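Local coordinates for probable adhesion protein (Pseudomonas aeruginosa PAO1, PDB 6R3Z), which probably serves as the solute-binding protein of a metal transport system, taking up ferrous iron and related divalent ions between its two lobes, at residues A[113-118]-A[184-189]; A[32-37]-A[41-46]; A[25-30]-A[135-140]. All coordinates share one frame; numbering follows the deposited sequence.

Contact 1 (A[113-118]-A[184-189]); sequences FLSISA and LREFGL
Ser115 and Glu186 mark the closest backbone approach, CA to CA 7.3 Å, where the start of helix 116-133 faces the turn at the end of helix 181-185; the gap is bridged by one carboxylate. Glu186 extends beyond CG and presents both oxygens to the helix's first turn. Ile116 N donates to OE1 over 2.8 Å, meeting it on the syn side but 29° out of the carboxylate plane. Ser117 N reaches OE2 along its syn lone pair, nearly straight at 171°. OE2 takes a further bond from Ser117 OG at 2.9 Å, on the anti side and likewise tilted out of the plane; the 59° chi1 of Ser117 tucks OG between backbone N and carbonyl carbon, within range of OE2. Three bonds thus fix the carboxylate's rotation, and its charge would be favoured by the positive end of the helix. The next amide, Ala118 N, is taken by the N-cap residue itself, Ser115 OG, at 3.0 Å. On the other segment Gly188 closes a Schellman motif. Helix 138-160 lies against both segments: Leu152 and Leu155 touch Ile116, and Arg156 donates to Glu186 O, while Phe187 packs on helix 260-277.

Contact 2 (A[32-37]-A[41-46]); sequences PLIPAG and HAYEPR. With NI (nickel (II) ion), chain B; EDO (1,2-ethanediol), chain G.
Ile34 lays its CG2 methyl over one face of the Tyr43 ring, a CH-pi contact with CG2 3.5 Å from the ring centroid and 18° off the ring normal. The methyl sits off-centre, displaced to the hydroxyl end, hence the 3.4 Å from Ile34 CG2 to Tyr43 CZ. The longer branch of Ile34 heads for the base of the ring, CD1 coming within 3.8 Å of Tyr43 CG, so the two branches of the isoleucine follow the ring from its hydroxyl side to its root. With CG anti to the backbone N (chi1 174°), Tyr43 extends its ring toward segment 32-37, and the isoleucine and the tyrosine run antiparallel, alongside each other. The phenol oxygen is gripped twice: it accepts from Arg46 N at 3.2 Å and is hydrogen-bonded to Asp49 in helix 47-53. Asp49 also forms a salt bridge with Arg46 NE, which steadies the guanidinium beside Pro35; Pro35 CG lies obliquely to the guanidinium, 3.4 Å from Arg46 NH2, a contact of van der Waals kind. Met73 and Phe69 of helix 68-76 add to the apolar surroundings of Tyr43 and Ile34. Two residues ahead of Tyr43, His41 binds nickel through NE2 at 2.2 Å, while its ND1 is hydrogen-bonded to Asn39 OD1, a second-shell bond that limits ring rotation. In this structure His66, His111, His177, His199 and His250 complete a six-histidine shell; the ion's place, in the cleft between two lobes, is that expected for a solute-binding protein of family 9.

Contact 3 (A[25-30]-A[135-140]); sequences GDKAEV and PANAKA
Lys27 lies in the connection that closes a beta-alpha-beta crossover, from strand 8-11 through helix 14-24 to the neighbouring parallel strand 29-32, and there it meets Asn137, just ahead of helix 138-160, and Ala140 in its first turn. The closest backbone pair is Lys27 and Asn137, with CA atoms 7.4 Å apart, and the lysine fills that gap with its methylene chain. Its CB lies 3.9 Å from Asn137 ND2, at the amide nitrogen end of the group. CG, placed anti to the carbonyl carbon by a chi1 of -57°, passes along the amide toward its oxygen. CD then makes the nearest approach, 3.4 Å to Asn137 OD1, and lies 3.8 Å from Ala140 CB. CE touches that methyl, 3.7 Å from Ala140 CB. The chain is straight through chi2 and chi3 and bends only at chi4 (-75°), which leaves NZ 4.2 Å from Asn137 OD1, too long for a hydrogen bond; the direct contact is made by the lysine's methylenes, against the amide and the alanine methyl, and not by its ammonium group. Tyr141, one residue further along helix 138-160, touches both Lys27 and Ala28 and extends the packing of the helix on this connection. Asn137 has its firmer polar partner in Asp134, whose OD2 accepts from ND2. A water adds a polar link between the segments: it donates to Lys27 O at 2.8 Å and accepts a weak bond from Asn137 ND2 at 3.3 Å.

In the fold
All three contacts are partly buried, yet their centres lie about 11 Å (contact 1), 16 Å (contact 2) and 24 Å (contact 3) from the chain's centre. Contacts 1 and 2 each have two buried touching residues, contact 3 one, Ala140. Contacts 1 and 3 share helix 138-160: its start is held in contact 3, and its later turns flank contact 1; the centres of the two contacts are about 29 Å apart. Contact 2 lies within the loop closed by contact 3. Chemistry follows place: charge-assisted bonds to a helix start in contact 1, aromatic and apolar packing in the loop that carries the metal ligand His41 in contact 2, aliphatic touch with a water link in contact 3.

Contact 1 (A[113-118]-A[184-189])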
ATOM      1  N   PHE A 113       1.664  -0.100   3.902  1.00 20.53           N
ATOM      2  CA  PHE A 113       1.991  -1.254   3.039  1.00 20.06           C
ATOM      3  C   PHE A 113       2.906  -0.874   1.864  1.00 25.41           C
ATOM      4  O   PHE A 113       3.508  -1.759   1.268  1.00 25.88           O
ATOM      5  CB  PHE A 113       0.728  -1.971   2.543  1.00 21.20           C
ATOM      6  CG  PHE A 113      -0.343  -1.036   2.032  1.00 21.02           C
ATOM      7  CD1 PHE A 113      -0.383  -0.667   0.687  1.00 22.68           C
ATOM      8  CD2 PHE A 113      -1.320  -0.536   2.889  1.00 21.65           C
ATOM      9  CE1 PHE A 113      -1.386   0.183   0.209  1.00 21.44           C
ATOM     10  CE2 PHE A 113      -2.316   0.336   2.412  1.00 24.06           C
ATOM     11  CZ  PHE A 113      -2.329   0.702   1.076  1.00 22.28           C
ATOM     12  N   LEU A 114       3.030   0.421   1.535  1.00 23.47           N
ATOM     13  CA  LEU A 114       3.930   0.818   0.451  1.00 24.80           C
ATOM     14  C   LEU A 114       5.296   1.239   1.007  1.00 32.06           C
ATOM     15  O   LEU A 114       5.788   2.318   0.731  1.00 35.04           O
ATOM     16  CB  LEU A 114       3.304   1.859  -0.495  1.00 25.84           C
ATOM     17  CG  LEU A 114       2.000   1.414  -1.182  1.00 30.16           C
ATOM     18  CD1 LEU A 114       1.289   2.581  -1.833  1.00 30.14           C
ATOM     19  CD2 LEU A 114       2.234   0.296  -2.174  1.00 33.60           C
ATOM     20  N   SER A 115       5.861   0.393   1.852  1.00 27.62           N
ATOM     21  CA  SER A 115       7.165   0.569   2.490  1.00 25.97           C
ATOM     22  C   SER A 115       7.685  -0.827   2.724  1.00 28.06           C
ATOM     23  O   SER A 115       6.936  -1.675   3.222  1.00 26.82           O
ATOM     24  CB  SER A 115       7.025   1.265   3.838  1.00 28.66           C
ATOM     25  OG  SER A 115       8.164   1.050   4.669  1.00 33.38           O
ATOM     26  N   ILE A 116       8.961  -1.067   2.400  1.00 23.93           N
ATOM     27  CA  ILE A 116       9.545  -2.388   2.624  1.00 23.30           C
ATOM     28  C   ILE A 116       9.683  -2.632   4.134  1.00 26.80           C
ATOM     29  O   ILE A 116       9.299  -3.704   4.613  1.00 24.46           O
ATOM     30  CB  ILE A 116      10.890  -2.543   1.853  1.00 26.22           C
ATOM     31  CG1 ILE A 116      10.672  -2.536   0.298  1.00 26.62           C
ATOM     32  CG2 ILE A 116      11.666  -3.813   2.314  1.00 27.32           C
ATOM     33  CD1 ILE A 116       9.819  -3.681  -0.283  1.00 29.29           C
ATOM     34  N   SER A 117      10.261  -1.652   4.878  1.00 23.96           N
ATOM     35  CA  SER A 117      10.453  -1.792   6.330  1.00 24.16           C
ATOM     36  C   SER A 117       9.121  -1.955   7.085  1.00 25.80           C
ATOM     37  O   SER A 117       9.018  -2.844   7.928  1.00 24.75           O
ATOM     38  CB  SER A 117      11.257  -0.621   6.895  1.00 27.92           C
ATOM     39  OG  SER A 117      10.595   0.605   6.645  1.00 29.15           O
ATOM     40  N   ALA A 118       8.084  -1.144   6.748  1.00 22.14           N
ATOM     41  CA  ALA A 118       6.785  -1.272   7.418  1.00 22.53           C
ATOM     42  C   ALA A 118       6.096  -2.616   7.011  1.00 23.90           C
ATOM     43  O   ALA A 118       5.429  -3.210   7.848  1.00 23.73           O
ATOM     44  CB  ALA A 118       5.874  -0.085   7.104  1.00 23.67           C
ATOM     45  N   LEU A 184       9.021   6.730  -0.364  1.00 22.28           N
ATOM     46  CA  LEU A 184      10.095   7.689  -0.608  1.00 23.08           C
ATOM     47  C   LEU A 184      11.000   7.867   0.612  1.00 25.28           C
ATOM     48  O   LEU A 184      12.195   8.120   0.439  1.00 25.13           O
ATOM     49  CB  LEU A 184       9.525   9.016  -1.136  1.00 23.19           C
ATOM     50  CG  LEU A 184       9.012   8.855  -2.595  1.00 30.27           C
ATOM     51  CD1 LEU A 184       7.959   9.857  -2.936  1.00 31.68           C
ATOM     52  CD2 LEU A 184      10.163   8.915  -3.599  1.00 33.89           C
ATOM     53  N   ARG A 185      10.449   7.633   1.830  1.00 23.25           N
ATOM     54  CA  ARG A 185      11.207   7.684   3.091  1.00 25.38           C
ATOM     55  C   ARG A 185      12.353   6.646   3.053  1.00 30.17           C
ATOM     56  O   ARG A 185      13.382   6.848   3.691  1.00 30.36           O
ATOM     57  CB  ARG A 185      10.285   7.382   4.293  1.00 26.92           C
ATOM     58  CG  ARG A 185      10.895   7.778   5.643  1.00 42.53           C
ATOM     59  CD  ARG A 185       9.864   7.711   6.752  1.00 59.04           C
ATOM     60  NE  ARG A 185      10.271   8.506   7.913  1.00 80.70           N
ATOM     61  CZ  ARG A 185      10.818   8.003   9.014  1.00101.77           C
ATOM     62  NH1 ARG A 185      11.022   6.695   9.126  1.00 90.92           N
ATOM     63  NH2 ARG A 185      11.159   8.802  10.016  1.00 92.41           N
ATOM     64  N   GLU A 186      12.189   5.559   2.281  1.00 26.54           N
ATOM     65  CA  GLU A 186      13.240   4.536   2.204  1.00 27.16           C
ATOM     66  C   GLU A 186      14.429   4.937   1.330  1.00 28.90           C
ATOM     67  O   GLU A 186      15.444   4.236   1.307  1.00 27.38           O
ATOM     68  CB  GLU A 186      12.656   3.214   1.798  1.00 28.59           C
ATOM     69  CG  GLU A 186      11.592   2.837   2.807  1.00 41.19           C
ATOM     70  CD  GLU A 186      11.182   1.392   2.761  1.00 47.20           C
ATOM     71  OE1 GLU A 186      10.753   0.937   1.681  1.00 39.95           O
ATOM     72  OE2 GLU A 186      11.293   0.716   3.806  1.00 38.40           O
ATOM     73  N   PHE A 187      14.318   6.102   0.679  1.00 24.55           N
ATOM     74  CA  PHE A 187      15.389   6.719  -0.081  1.00 24.79           C
ATOM     75  C   PHE A 187      15.895   7.945   0.689  1.00 30.10           C
ATOM     76  O   PHE A 187      16.839   8.595   0.249  1.00 29.78           O
ATOM     77  CB  PHE A 187      14.897   7.132  -1.480  1.00 25.83           C
ATOM     78  CG  PHE A 187      14.569   5.967  -2.381  1.00 26.91           C
ATOM     79  CD1 PHE A 187      15.543   5.397  -3.192  1.00 28.54           C
ATOM     80  CD2 PHE A 187      13.280   5.459  -2.445  1.00 26.89           C
ATOM     81  CE1 PHE A 187      15.232   4.328  -4.039  1.00 28.42           C
ATOM     82  CE2 PHE A 187      12.973   4.380  -3.279  1.00 27.64           C
ATOM     83  CZ  PHE A 187      13.952   3.822  -4.076  1.00 25.99           C
ATOM     84  N   GLY A 188      15.267   8.239   1.832  1.00 27.67           N
ATOM     85  CA  GLY A 188      15.575   9.423   2.635  1.00 27.86           C
ATOM     86  C   GLY A 188      14.986  10.667   1.989  1.00 32.16           C
ATOM     87  O   GLY A 188      15.507  11.783   2.150  1.00 32.90           O
ATOM     88  N   LEU A 189      13.887  10.472   1.236  1.00 27.28           N
ATOM     89  CA  LEU A 189      13.226  11.543   0.505  1.00 26.57           C
ATOM     90  C   LEU A 189      11.849  11.842   1.058  1.00 28.17           C
ATOM     91  O   LEU A 189      11.237  11.003   1.721  1.00 26.28           O
ATOM     92  CB  LEU A 189      13.144  11.194  -0.988  1.00 26.74           C
ATOM     93  CG  LEU A 189      14.466  11.157  -1.754  1.00 33.59           C
ATOM     94  CD1 LEU A 189      14.262  10.549  -3.121  1.00 34.21           C
ATOM     95  CD2 LEU A 189      15.056  12.568  -1.899  1.00 39.01           C
TER

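Contact 2 (A[32-37]-A[41-46])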
ATOM      1  N   PRO A  32     -10.332 -12.867   0.395  1.00 25.20           N
ATOM      2  CA  PRO A  32     -10.530 -11.414   0.246  1.00 24.42           C
ATOM      3  C   PRO A  32     -11.956 -11.034   0.634  1.00 28.47           C
ATOM      4  O   PRO A  32     -12.908 -11.762   0.306  1.00 27.86           O
ATOM      5  CB  PRO A  32     -10.293 -11.168  -1.249  1.00 26.40           C
ATOM      6  CG  PRO A  32      -9.555 -12.395  -1.726  1.00 31.01           C
ATOM      7  CD  PRO A  32     -10.139 -13.504  -0.917  1.00 27.13           C
ATOM      8  N   LEU A  33     -12.088  -9.927   1.377  1.00 24.55           N
ATOM      9  CA  LEU A  33     -13.393  -9.443   1.823  1.00 25.76           C
ATOM     10  C   LEU A  33     -14.163  -8.817   0.685  1.00 29.49           C
ATOM     11  O   LEU A  33     -15.402  -8.801   0.711  1.00 29.31           O
ATOM     12  CB  LEU A  33     -13.244  -8.449   2.968  1.00 26.07           C
ATOM     13  CG  LEU A  33     -13.594  -8.984   4.364  1.00 31.50           C
ATOM     14  CD1 LEU A  33     -12.618 -10.094   4.801  1.00 31.86           C
ATOM     15  CD2 LEU A  33     -13.550  -7.854   5.395  1.00 32.21           C
ATOM     16  N   ILE A  34     -13.438  -8.243  -0.278  1.00 26.48           N
ATOM     17  CA  ILE A  34     -14.073  -7.583  -1.430  1.00 28.13           C
ATOM     18  C   ILE A  34     -13.517  -8.163  -2.745  1.00 32.43           C
ATOM     19  O   ILE A  34     -12.349  -8.571  -2.774  1.00 29.26           O
ATOM     20  CB  ILE A  34     -14.023  -6.022  -1.345  1.00 31.74           C
ATOM     21  CG1 ILE A  34     -12.637  -5.430  -1.691  1.00 32.10           C
ATOM     22  CG2 ILE A  34     -14.512  -5.528   0.026  1.00 32.77           C
ATOM     23  CD1 ILE A  34     -12.568  -3.838  -1.712  1.00 29.48           C
ATOM     24  N   PRO A  35     -14.320  -8.225  -3.830  1.00 31.72           N
ATOM     25  CA  PRO A  35     -13.811  -8.822  -5.082  1.00 31.27           C
ATOM     26  C   PRO A  35     -12.666  -8.034  -5.719  1.00 34.11           C
ATOM     27  O   PRO A  35     -12.482  -6.841  -5.457  1.00 31.79           O
ATOM     28  CB  PRO A  35     -15.040  -8.831  -6.005  1.00 33.95           C
ATOM     29  CG  PRO A  35     -16.211  -8.698  -5.102  1.00 38.94           C
ATOM     30  CD  PRO A  35     -15.745  -7.848  -3.960  1.00 34.81           C
ATOM     31  N   ALA A  36     -11.882  -8.731  -6.550  1.00 32.02           N
ATOM     32  CA  ALA A  36     -10.796  -8.139  -7.312  1.00 33.29           C
ATOM     33  C   ALA A  36     -11.430  -7.221  -8.387  1.00 38.67           C
ATOM     34  O   ALA A  36     -12.552  -7.471  -8.838  1.00 38.78           O
ATOM     35  CB  ALA A  36      -9.972  -9.245  -7.972  1.00 34.26           C
ATOM     36  N   GLY A  37     -10.724  -6.167  -8.757  1.00 36.29           N
ATOM     37  CA  GLY A  37     -11.207  -5.227  -9.764  1.00 36.54           C
ATOM     38  C   GLY A  37     -11.907  -4.005  -9.198  1.00 40.80           C
ATOM     39  O   GLY A  37     -11.995  -2.982  -9.880  1.00 41.88           O
ATOM     40  N   HIS A  41     -10.869   2.483  -2.642  1.00 24.71           N
ATOM     41  CA  HIS A  41     -11.170   3.870  -2.269  1.00 24.52           C
ATOM     42  C   HIS A  41     -12.655   4.207  -2.458  1.00 29.86           C
ATOM     43  O   HIS A  41     -13.166   5.086  -1.773  1.00 29.88           O
ATOM     44  CB  HIS A  41     -10.337   4.861  -3.083  1.00 24.85           C
ATOM     45  CG  HIS A  41      -8.861   4.685  -2.885  1.00 25.59           C
ATOM     46  ND1 HIS A  41      -8.118   3.883  -3.723  1.00 26.40           N
ATOM     47  CD2 HIS A  41      -8.058   5.149  -1.898  1.00 26.21           C
ATOM     48  CE1 HIS A  41      -6.879   3.909  -3.246  1.00 24.63           C
ATOM     49  NE2 HIS A  41      -6.800   4.666  -2.151  1.00 24.94           N
ATOM     50  N   ALA A  42     -13.325   3.531  -3.399  1.00 27.72           N
ATOM     51  CA  ALA A  42     -14.724   3.786  -3.742  1.00 28.75           C
ATOM     52  C   ALA A  42     -15.709   2.671  -3.325  1.00 32.81           C
ATOM     53  O   ALA A  42     -16.926   2.873  -3.392  1.00 33.27           O
ATOM     54  CB  ALA A  42     -14.836   4.062  -5.236  1.00 29.93           C
ATOM     55  N   TYR A  43     -15.194   1.526  -2.874  1.00 30.01           N
ATOM     56  CA  TYR A  43     -15.998   0.374  -2.472  1.00 30.51           C
ATOM     57  C   TYR A  43     -16.989   0.662  -1.356  1.00 36.78           C
ATOM     58  O   TYR A  43     -16.614   1.156  -0.285  1.00 36.32           O
ATOM     59  CB  TYR A  43     -15.109  -0.834  -2.074  1.00 30.24           C
ATOM     60  CG  TYR A  43     -15.925  -1.991  -1.523  1.00 29.82           C
ATOM     61  CD1 TYR A  43     -16.503  -2.931  -2.374  1.00 29.85           C
ATOM     62  CD2 TYR A  43     -16.142  -2.127  -0.151  1.00 30.09           C
ATOM     63  CE1 TYR A  43     -17.276  -3.979  -1.875  1.00 29.31           C
ATOM     64  CE2 TYR A  43     -16.924  -3.159   0.358  1.00 31.31           C
ATOM     65  CZ  TYR A  43     -17.507  -4.073  -0.510  1.00 36.51           C
ATOM     66  OH  TYR A  43     -18.281  -5.088  -0.003  1.00 34.54           O
ATOM     67  N   GLU A  44     -18.246   0.281  -1.596  1.00 36.41           N
ATOM     68  CA  GLU A  44     -19.330   0.384  -0.629  1.00 37.19           C
ATOM     69  C   GLU A  44     -19.770  -1.033  -0.227  1.00 40.11           C
ATOM     70  O   GLU A  44     -20.028  -1.852  -1.119  1.00 39.06           O
ATOM     71  CB  GLU A  44     -20.515   1.179  -1.208  1.00 39.48           C
ATOM     72  CG  GLU A  44     -20.727   2.505  -0.504  1.00 54.72           C
ATOM     73  CD  GLU A  44     -20.583   3.724  -1.393  1.00 84.02           C
ATOM     74  OE1 GLU A  44     -21.451   3.925  -2.274  1.00 70.01           O
ATOM     75  OE2 GLU A  44     -19.607   4.486  -1.202  1.00 88.09           O
ATOM     76  N   PRO A  45     -19.852  -1.347   1.098  1.00 37.04           N
ATOM     77  CA  PRO A  45     -20.281  -2.706   1.514  1.00 36.62           C
ATOM     78  C   PRO A  45     -21.519  -3.262   0.795  1.00 38.32           C
ATOM     79  O   PRO A  45     -22.532  -2.575   0.682  1.00 37.59           O
ATOM     80  CB  PRO A  45     -20.524  -2.568   3.024  1.00 38.84           C
ATOM     81  CG  PRO A  45     -19.663  -1.412   3.452  1.00 42.98           C
ATOM     82  CD  PRO A  45     -19.577  -0.478   2.268  1.00 38.38           C
ATOM     83  N   ARG A  46     -21.396  -4.490   0.268  1.00 34.04           N
ATOM     84  CA  ARG A  46     -22.446  -5.255  -0.414  1.00 34.05           C
ATOM     85  C   ARG A  46     -22.857  -6.401   0.510  1.00 34.69           C
ATOM     86  O   ARG A  46     -21.984  -6.990   1.167  1.00 32.63           O
ATOM     87  CB  ARG A  46     -21.934  -5.869  -1.739  1.00 35.58           C
ATOM     88  CG  ARG A  46     -21.251  -4.908  -2.726  1.00 44.95           C
ATOM     89  CD  ARG A  46     -20.901  -5.580  -4.054  1.00 46.97           C
ATOM     90  NE  ARG A  46     -20.165  -6.843  -3.880  1.00 42.62           N
ATOM     91  CZ  ARG A  46     -20.181  -7.854  -4.745  1.00 55.51           C
ATOM     92  NH1 ARG A  46     -20.874  -7.759  -5.878  1.00 41.44           N
ATOM     93  NH2 ARG A  46     -19.518  -8.972  -4.480  1.00 35.57           N
TER
HETATM   94 NI    NI B 401      -4.959   5.108  -1.059  1.00 22.78          NI
HETATM   95  C1  EDO G 406     -10.973   7.209  -0.255  1.00 56.90           C
HETATM   96  O1  EDO G 406     -11.035   6.294   0.826  1.00 55.01           O
HETATM   97  C2  EDO G 406     -12.204   8.147  -0.211  1.00 59.37           C
HETATM   98  O2  EDO G 406     -12.808   8.202  -1.494  1.00 60.74           O

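Contact 3 (A[25-30]-A[135-140])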
ATOM      1  N   GLY A  25       1.055 -20.099   3.581  1.00 25.28           N
ATOM      2  CA  GLY A  25       1.228 -21.082   2.519  1.00 25.82           C
ATOM      3  C   GLY A  25      -0.053 -21.889   2.351  1.00 30.12           C
ATOM      4  O   GLY A  25      -1.154 -21.330   2.372  1.00 28.35           O
ATOM      5  N   ASP A  26       0.069 -23.215   2.305  1.00 28.08           N
ATOM      6  CA  ASP A  26      -1.116 -24.067   2.172  1.00 28.14           C
ATOM      7  C   ASP A  26      -1.715 -24.509   3.529  1.00 29.28           C
ATOM      8  O   ASP A  26      -2.600 -25.362   3.543  1.00 28.93           O
ATOM      9  CB  ASP A  26      -0.789 -25.278   1.272  1.00 30.57           C
ATOM     10  CG  ASP A  26       0.324 -26.176   1.795  1.00 35.03           C
ATOM     11  OD1 ASP A  26       0.540 -26.210   3.039  1.00 33.78           O
ATOM     12  OD2 ASP A  26       0.961 -26.874   0.968  1.00 43.50           O
ATOM     13  N   LYS A  27      -1.257 -23.920   4.665  1.00 25.19           N
ATOM     14  CA  LYS A  27      -1.735 -24.338   5.996  1.00 25.30           C
ATOM     15  C   LYS A  27      -3.052 -23.671   6.426  1.00 29.10           C
ATOM     16  O   LYS A  27      -3.675 -24.101   7.404  1.00 29.74           O
ATOM     17  CB  LYS A  27      -0.643 -24.149   7.049  1.00 27.35           C
ATOM     18  CG  LYS A  27       0.629 -24.916   6.662  1.00 34.90           C
ATOM     19  CD  LYS A  27       1.675 -24.951   7.746  1.00 44.79           C
ATOM     20  CE  LYS A  27       2.825 -25.849   7.338  1.00 51.71           C
ATOM     21  NZ  LYS A  27       2.472 -27.291   7.442  1.00 62.88           N
ATOM     22  N   ALA A  28      -3.468 -22.628   5.703  1.00 24.81           N
ATOM     23  CA  ALA A  28      -4.698 -21.878   5.996  1.00 24.56           C
ATOM     24  C   ALA A  28      -5.289 -21.366   4.688  1.00 27.67           C
ATOM     25  O   ALA A  28      -4.611 -21.420   3.654  1.00 28.47           O
ATOM     26  CB  ALA A  28      -4.383 -20.702   6.923  1.00 25.40           C
ATOM     27  N   GLU A  29      -6.539 -20.877   4.721  1.00 23.02           N
ATOM     28  CA  GLU A  29      -7.193 -20.302   3.540  1.00 22.60           C
ATOM     29  C   GLU A  29      -7.191 -18.757   3.674  1.00 26.28           C
ATOM     30  O   GLU A  29      -7.472 -18.220   4.761  1.00 26.32           O
ATOM     31  CB  GLU A  29      -8.646 -20.798   3.404  1.00 24.21           C
ATOM     32  CG  GLU A  29      -8.809 -22.271   3.061  1.00 30.35           C
ATOM     33  CD  GLU A  29     -10.268 -22.608   2.830  1.00 45.57           C
ATOM     34  OE1 GLU A  29     -10.982 -22.856   3.827  1.00 32.48           O
ATOM     35  OE2 GLU A  29     -10.712 -22.577   1.660  1.00 38.80           O
ATOM     36  N   VAL A  30      -6.889 -18.046   2.574  1.00 21.67           N
ATOM     37  CA  VAL A  30      -6.850 -16.572   2.574  1.00 22.63           C
ATOM     38  C   VAL A  30      -8.056 -16.109   1.761  1.00 27.28           C
ATOM     39  O   VAL A  30      -8.178 -16.469   0.585  1.00 26.11           O
ATOM     40  CB  VAL A  30      -5.516 -16.017   2.001  1.00 27.00           C
ATOM     41  CG1 VAL A  30      -5.426 -14.499   2.195  1.00 27.26           C
ATOM     42  CG2 VAL A  30      -4.304 -16.720   2.621  1.00 26.90           C
ATOM     43  N   PRO A 135      -1.868 -22.525  17.179  1.00 31.61           N
ATOM     44  CA  PRO A 135      -0.543 -22.931  17.697  1.00 31.59           C
ATOM     45  C   PRO A 135       0.177 -24.061  16.972  1.00 33.18           C
ATOM     46  O   PRO A 135       1.407 -24.028  16.895  1.00 30.08           O
ATOM     47  CB  PRO A 135      -0.830 -23.316  19.151  1.00 34.46           C
ATOM     48  CG  PRO A 135      -2.043 -22.572  19.508  1.00 38.74           C
ATOM     49  CD  PRO A 135      -2.871 -22.505  18.268  1.00 33.97           C
ATOM     50  N   ALA A 136      -0.573 -25.045  16.439  1.00 30.64           N
ATOM     51  CA  ALA A 136       0.005 -26.184  15.713  1.00 30.96           C
ATOM     52  C   ALA A 136       0.838 -25.712  14.506  1.00 32.72           C
ATOM     53  O   ALA A 136       1.795 -26.389  14.127  1.00 34.20           O
ATOM     54  CB  ALA A 136      -1.096 -27.141  15.261  1.00 31.92           C
ATOM     55  N   ASN A 137       0.504 -24.537  13.947  1.00 27.77           N
ATOM     56  CA  ASN A 137       1.204 -23.948  12.803  1.00 26.66           C
ATOM     57  C   ASN A 137       2.057 -22.714  13.140  1.00 28.82           C
ATOM     58  O   ASN A 137       2.664 -22.153  12.226  1.00 27.52           O
ATOM     59  CB  ASN A 137       0.206 -23.628  11.678  1.00 28.93           C
ATOM     60  CG  ASN A 137      -0.400 -24.857  11.035  1.00 40.73           C
ATOM     61  OD1 ASN A 137       0.287 -25.848  10.737  1.00 33.63           O
ATOM     62  ND2 ASN A 137      -1.705 -24.813  10.792  1.00 31.39           N
ATOM     63  N   ALA A 138       2.125 -22.303  14.432  1.00 26.47           N
ATOM     64  CA  ALA A 138       2.896 -21.128  14.858  1.00 26.81           C
ATOM     65  C   ALA A 138       4.359 -21.119  14.362  1.00 30.42           C
ATOM     66  O   ALA A 138       4.809 -20.092  13.854  1.00 29.68           O
ATOM     67  CB  ALA A 138       2.845 -20.974  16.373  1.00 28.43           C
ATOM     68  N   LYS A 139       5.086 -22.252  14.475  1.00 27.70           N
ATOM     69  CA  LYS A 139       6.486 -22.297  14.023  1.00 28.18           C
ATOM     70  C   LYS A 139       6.601 -22.099  12.495  1.00 30.54           C
ATOM     71  O   LYS A 139       7.475 -21.361  12.046  1.00 30.01           O
ATOM     72  CB  LYS A 139       7.206 -23.569  14.480  1.00 31.57           C
ATOM     73  CG  LYS A 139       8.672 -23.296  14.816  1.00 47.09           C
ATOM     74  CD  LYS A 139       9.586 -24.444  14.419  1.00 59.18           C
ATOM     75  CE  LYS A 139      10.988 -23.954  14.146  1.00 74.97           C
ATOM     76  NZ  LYS A 139      11.879 -25.053  13.679  1.00 89.01           N
ATOM     77  N   ALA A 140       5.708 -22.725  11.724  1.00 27.04           N
ATOM     78  CA  ALA A 140       5.674 -22.603  10.255  1.00 26.66           C
ATOM     79  C   ALA A 140       5.392 -21.142   9.833  1.00 27.46           C
ATOM     80  O   ALA A 140       6.098 -20.606   8.960  1.00 25.05           O
ATOM     81  CB  ALA A 140       4.624 -23.531   9.673  1.00 27.71           C
TER
HETATM   82  O   HOH W   1      -3.479 -26.629   8.624  1.00 45.60           O